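Local coordinates for phage-related protein (Bordetella bronchiseptica RB50, PDB 3BJQ) that is of undetermined function but is probably a major-capsid-type coat protein that builds the phage head shell, at residues Arg228-Thr231 against Ser236-Asp239; Arg22-Ser27 against Thr114-Met119. All blocks are in the same frame, centred on the assembly; numbering follows the deposited sequence.

Contact 1 (Arg228-Thr231 against Ser236-Asp239)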
loop_
_atom_site.group_PDB
_atom_site.type_symbol
_atom_site.label_atom_id
_atom_site.label_comp_id
_atom_site.label_asym_id
_atom_site.label_seq_id
_atom_site.Cartn_x
_atom_site.Cartn_y
_atom_site.Cartn_z
ATOM N N ARG E 228 -33.642 -20.546 -27.629
ATOM C CA ARG E 228 -34.922 -20.565 -28.284
ATOM C C ARG E 228 -35.548 -19.208 -28.194
ATOM O O ARG E 228 -35.192 -18.412 -27.322
ATOM C CB ARG E 228 -35.836 -21.594 -27.620
ATOM C CG ARG E 228 -35.261 -23.000 -27.640
ATOM C CD ARG E 228 -36.294 -24.041 -27.878
ATOM N NE ARG E 228 -36.810 -24.623 -26.666
ATOM C CZ ARG E 228 -37.905 -25.376 -26.602
ATOM N NH1 ARG E 228 -38.636 -25.621 -27.684
ATOM N NH2 ARG E 228 -38.285 -25.875 -25.434
ATOM N N VAL E 229 -36.455 -18.943 -29.131
ATOM C CA VAL E 229 -37.190 -17.693 -29.155
ATOM C C VAL E 229 -38.633 -18.000 -29.417
ATOM O O VAL E 229 -38.949 -18.981 -30.087
ATOM C CB VAL E 229 -36.681 -16.689 -30.211
ATOM C CG1 VAL E 229 -35.416 -15.976 -29.708
ATOM C CG2 VAL E 229 -36.448 -17.371 -31.530
ATOM N N ALA E 230 -39.506 -17.156 -28.867
ATOM C CA ALA E 230 -40.932 -17.308 -29.036
ATOM C C ALA E 230 -41.244 -17.107 -30.507
ATOM O O ALA E 230 -40.711 -16.189 -31.131
ATOM C CB ALA E 230 -41.687 -16.288 -28.172
ATOM N N THR E 231 -42.072 -17.990 -31.056
ATOM C CA THR E 231 -42.528 -17.878 -32.440
ATOM C C THR E 231 -44.020 -17.532 -32.448
ATOM O O THR E 231 -44.586 -17.133 -33.471
ATOM C CB THR E 231 -42.228 -19.175 -33.270
ATOM O OG1 THR E 231 -42.625 -20.346 -32.547
ATOM C CG2 THR E 231 -40.751 -19.291 -33.572
ATOM N N SER E 236 -45.682 -21.021 -28.963
ATOM C CA SER E 236 -44.565 -21.986 -29.109
ATOM C C SER E 236 -43.205 -21.291 -29.374
ATOM O O SER E 236 -43.156 -20.104 -29.721
ATOM C CB SER E 236 -44.865 -23.009 -30.210
ATOM O OG SER E 236 -45.174 -22.391 -31.452
ATOM N N PHE E 237 -42.115 -22.049 -29.216
ATOM C CA PHE E 237 -40.728 -21.516 -29.290
ATOM C C PHE E 237 -39.914 -22.085 -30.462
ATOM O O PHE E 237 -40.037 -23.265 -30.760
ATOM C CB PHE E 237 -40.004 -21.835 -27.982
ATOM C CG PHE E 237 -40.605 -21.172 -26.784
ATOM C CD1 PHE E 237 -40.236 -19.884 -26.432
ATOM C CD2 PHE E 237 -41.570 -21.825 -26.021
ATOM C CE1 PHE E 237 -40.815 -19.262 -25.341
ATOM C CE2 PHE E 237 -42.145 -21.205 -24.920
ATOM C CZ PHE E 237 -41.765 -19.927 -24.582
ATOM N N GLY E 238 -39.096 -21.256 -31.126
ATOM C CA GLY E 238 -38.229 -21.728 -32.225
ATOM C C GLY E 238 -36.764 -21.758 -31.836
ATOM O O GLY E 238 -36.275 -20.859 -31.137
ATOM N N ASP E 239 -36.041 -22.776 -32.300
ATOM C CA ASP E 239 -34.608 -22.891 -32.012
ATOM C C ASP E 239 -33.838 -21.872 -32.828
ATOM O O ASP E 239 -33.932 -21.875 -34.056
ATOM C CB ASP E 239 -34.072 -24.283 -32.363
ATOM C CG ASP E 239 -34.703 -25.400 -31.536
ATOM O OD1 ASP E 239 -35.320 -25.116 -30.518
ATOM O OD2 ASP E 239 -34.578 -26.581 -31.901
#
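With OG1 set between the backbone N and the carbonyl carbon (chi1 47°), Thr231 turns its hydroxyl to the carbonyl of Ser236 and its methyl to Gly238, CG2 lying 3.5 Å from Gly238 N. The Ser236 carbonyl thereby takes two donors: Thr231 N gives a nearly straight bond to Ser236 O (2.7 Å, 171°), and Thr231 OG1 adds a weak one. Val229 and Gly238 form the hydrogen-bonded pair, with Val229 N to Gly238 O at 2.8 Å; the return bond from Gly238 N to Val229 O is modelled unusually short. On one face of the sheet Arg228 bends at chi2 and chi3, bringing its guanidinium over CB of Phe237. The Arg228 and Asp239 side chains run alongside each other, yet the Asp239 carboxylate makes its salt bridges with Lys185 and Arg184; Arg228 NE stays 4.2 Å from Asp239 OD1. The Phe237 ring has Val229 C at its edge, and its CD1 lies 3.7 Å from Ala230 CA; Phe237 also packs on Gly174 of the second subunit. These pairings define an antiparallel beta hairpin, strands 221-230 and 237-239, with strand 237-239 outermost in the mixed sheet within this chain, in the region related to phage major capsid protein E.

Contact 2 (Arg22-Ser27 against Thr114-Met119). With PG4 (tetraethylene glycol), chain V.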
loop_
_atom_site.group_PDB
_atom_site.type_symbol
_atom_site.label_atom_id
_atom_site.label_comp_id
_atom_site.label_asym_id
_atom_site.label_seq_id
_atom_site.Cartn_x
_atom_site.Cartn_y
_atom_site.Cartn_z
ATOM N N ARG E 22 -18.917 -5.381 -18.461
ATOM C CA ARG E 22 -17.882 -6.083 -19.244
ATOM C C ARG E 22 -17.621 -7.504 -18.782
ATOM O O ARG E 22 -17.129 -8.303 -19.550
ATOM C CB ARG E 22 -16.554 -5.337 -19.210
ATOM C CG ARG E 22 -16.602 -4.005 -19.851
ATOM C CD ARG E 22 -15.225 -3.444 -19.955
ATOM N NE ARG E 22 -15.251 -2.138 -20.603
ATOM C CZ ARG E 22 -15.386 -0.981 -19.969
ATOM N NH1 ARG E 22 -15.504 -0.949 -18.645
ATOM N NH2 ARG E 22 -15.392 0.157 -20.661
ATOM N N GLY E 23 -17.942 -7.793 -17.532
ATOM C CA GLY E 23 -17.831 -9.142 -16.981
ATOM C C GLY E 23 -19.073 -10.002 -17.127
ATOM O O GLY E 23 -19.062 -11.163 -16.701
ATOM N N TYR E 24 -20.137 -9.448 -17.743
ATOM C CA TYR E 24 -21.405 -10.158 -17.950
ATOM C C TYR E 24 -21.212 -11.328 -18.900
ATOM O O TYR E 24 -20.685 -11.143 -19.984
ATOM C CB TYR E 24 -22.457 -9.212 -18.543
ATOM C CG TYR E 24 -23.845 -9.810 -18.761
ATOM C CD1 TYR E 24 -24.812 -9.727 -17.773
ATOM C CD2 TYR E 24 -24.200 -10.405 -19.965
ATOM C CE1 TYR E 24 -26.077 -10.265 -17.957
ATOM C CE2 TYR E 24 -25.476 -10.956 -20.157
ATOM C CZ TYR E 24 -26.397 -10.888 -19.136
ATOM O OH TYR E 24 -27.655 -11.392 -19.289
ATOM N N ARG E 25 -21.636 -12.515 -18.472
ATOM C CA ARG E 25 -21.513 -13.748 -19.237
ATOM C C ARG E 25 -22.858 -14.458 -19.344
ATOM O O ARG E 25 -23.679 -14.398 -18.446
ATOM C CB ARG E 25 -20.525 -14.708 -18.555
ATOM C CG ARG E 25 -19.138 -14.128 -18.315
ATOM C CD ARG E 25 -18.379 -13.981 -19.623
ATOM N NE ARG E 25 -17.028 -13.463 -19.396
ATOM C CZ ARG E 25 -16.645 -12.196 -19.540
ATOM N NH1 ARG E 25 -17.488 -11.244 -19.941
ATOM N NH2 ARG E 25 -15.383 -11.878 -19.287
ATOM N N GLN E 26 -23.080 -15.102 -20.483
ATOM C CA GLN E 26 -24.239 -15.947 -20.717
ATOM C C GLN E 26 -23.661 -17.222 -21.319
ATOM O O GLN E 26 -23.487 -17.327 -22.521
ATOM C CB GLN E 26 -25.206 -15.264 -21.688
ATOM C CG GLN E 26 -26.179 -14.303 -21.053
ATOM C CD GLN E 26 -27.368 -14.979 -20.403
ATOM O OE1 GLN E 26 -27.572 -16.175 -20.542
ATOM N NE2 GLN E 26 -28.169 -14.206 -19.703
ATOM N N SER E 27 -23.343 -18.178 -20.458
ATOM C CA SER E 27 -22.625 -19.376 -20.859
ATOM C C SER E 27 -23.360 -20.301 -21.846
ATOM O O SER E 27 -22.712 -21.043 -22.574
ATOM C CB SER E 27 -22.233 -20.170 -19.613
ATOM O OG SER E 27 -23.412 -20.656 -18.981
ATOM N N THR E 114 -30.483 -6.868 -16.836
ATOM C CA THR E 114 -31.714 -7.009 -17.566
ATOM C C THR E 114 -31.564 -6.602 -19.017
ATOM O O THR E 114 -31.904 -7.382 -19.937
ATOM C CB THR E 114 -32.791 -6.164 -16.880
ATOM O OG1 THR E 114 -33.006 -6.720 -15.575
ATOM C CG2 THR E 114 -34.103 -6.117 -17.676
ATOM N N VAL E 115 -31.014 -5.412 -19.231
ATOM C CA VAL E 115 -30.817 -4.910 -20.596
ATOM C C VAL E 115 -29.689 -5.644 -21.344
ATOM O O VAL E 115 -29.784 -5.862 -22.555
ATOM C CB VAL E 115 -30.639 -3.369 -20.610
ATOM C CG1 VAL E 115 -31.830 -2.726 -19.951
ATOM C CG2 VAL E 115 -29.374 -2.964 -19.918
ATOM N N LEU E 116 -28.650 -6.075 -20.630
ATOM C CA LEU E 116 -27.583 -6.820 -21.255
ATOM C C LEU E 116 -28.110 -8.158 -21.781
ATOM O O LEU E 116 -27.648 -8.636 -22.813
ATOM C CB LEU E 116 -26.396 -7.018 -20.292
ATOM C CG LEU E 116 -25.580 -5.757 -19.959
ATOM C CD1 LEU E 116 -24.466 -6.055 -18.979
ATOM C CD2 LEU E 116 -25.002 -5.180 -21.261
ATOM N N ARG E 117 -29.058 -8.764 -21.073
ATOM C CA ARG E 117 -29.612 -10.052 -21.532
ATOM C C ARG E 117 -30.397 -9.912 -22.814
ATOM O O ARG E 117 -30.363 -10.789 -23.673
ATOM C CB ARG E 117 -30.520 -10.714 -20.512
ATOM C CG ARG E 117 -30.869 -12.140 -21.011
ATOM C CD ARG E 117 -31.946 -12.778 -20.271
ATOM N NE ARG E 117 -32.204 -14.164 -20.692
ATOM C CZ ARG E 117 -33.159 -14.559 -21.532
ATOM N NH1 ARG E 117 -33.922 -13.699 -22.174
ATOM N NH2 ARG E 117 -33.310 -15.855 -21.764
ATOM N N ILE E 118 -31.148 -8.831 -22.910
ATOM C CA ILE E 118 -31.857 -8.486 -24.120
ATOM C C ILE E 118 -30.897 -8.330 -25.291
ATOM O O ILE E 118 -31.148 -8.827 -26.386
ATOM C CB ILE E 118 -32.610 -7.149 -23.945
ATOM C CG1 ILE E 118 -33.792 -7.312 -22.997
ATOM C CG2 ILE E 118 -33.105 -6.639 -25.276
ATOM C CD1 ILE E 118 -35.147 -7.298 -23.699
HETATM N N MSE E 119 -29.797 -7.620 -25.064
HETATM C CA MSE E 119 -28.788 -7.430 -26.105
HETATM C C MSE E 119 -28.086 -8.732 -26.461
HETATM O O MSE E 119 -27.676 -8.946 -27.606
HETATM C CB MSE E 119 -27.755 -6.388 -25.661
HETATM C CG MSE E 119 -28.298 -4.965 -25.699
HETATM SE SE MSE E 119 -27.175 -3.675 -24.766
HETATM C CE MSE E 119 -28.269 -2.081 -25.099
HETATM O O1 PG4 V . -30.640 -15.146 -18.803
HETATM C C1 PG4 V . -30.383 -16.481 -18.352
HETATM C C2 PG4 V . -31.096 -17.557 -19.150
HETATM O O2 PG4 V . -30.977 -17.287 -20.548
HETATM C C3 PG4 V . -30.446 -18.366 -21.322
HETATM C C4 PG4 V . -30.778 -18.090 -22.777
HETATM O O3 PG4 V . -32.115 -18.515 -22.964
HETATM C C5 PG4 V . -32.686 -18.131 -24.216
HETATM C C6 PG4 V . -33.902 -18.998 -24.516
HETATM O O4 PG4 V . -33.788 -20.426 -24.297
HETATM C C7 PG4 V . -32.498 -21.072 -24.157
HETATM C C8 PG4 V . -32.103 -21.518 -22.737
HETATM O O5 PG4 V . -32.193 -22.946 -22.567
#
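A loop-on-helix packing contact at a subunit interface joins the segment after helix 15-22 to the long helix 105-131, with a tetraethylene glycol, probably from the crystallisation liquor, bound beside it. Leu116 presents CB squarely to one face of the Tyr24 ring, 3.8 Å from its centroid and 1° off the normal, a CH-pi contact. CD1 of Leu116 reaches back to Tyr24 CB, also at 3.8 Å, the two side chains running in opposite senses. Because its chi1 is -178°, Tyr24 projects away from its own backbone N, and OH comes within 3.2 Å of Arg117 CB. Gln26, bent at chi2, donates NE2 to Tyr24 OH at 2.9 Å and 175°, the hydroxyl lying in the amide plane. The same nitrogen bonds PG4 O1 at 2.8 Å. Arg117, extended from CG to NE, brings NE to PG4 O1, and its NH2 bonds PG4 O2 at 3.0 Å. That guanidinium also bonds Asn59 and makes a cation-pi contact with Tyr58, both of the second subunit. The chemistry is thus divided: Leu116 covers one face of the ring while Gln26 NE2 holds the hydroxyl, and where the two subunits meet the terminal glycol oxygen O1 bridges Gln26 and Arg117.

From the N terminus, the chain leaves helix 15-22, passes through residues 22-27 and, after 86 intervening residues that include strands 37-40, 44-49, 75-81 and 87-92, returns at helix 105-131, where contact 2 closes this long loop. Contact 1 opens much later and closes a short connection, partly unmodelled, between strands 221-230 and 237-239. The two contacts therefore follow in series, neither nested nor crossed. Contact 2 ties the N-terminal loop to the long helix, which packs on strands 87-92 and 286-299; contact 1 joins two neighbouring strands at one edge of the six-stranded sheet, as counted within this chain. Their centres lie about 20 Å apart, and both touch the second subunit.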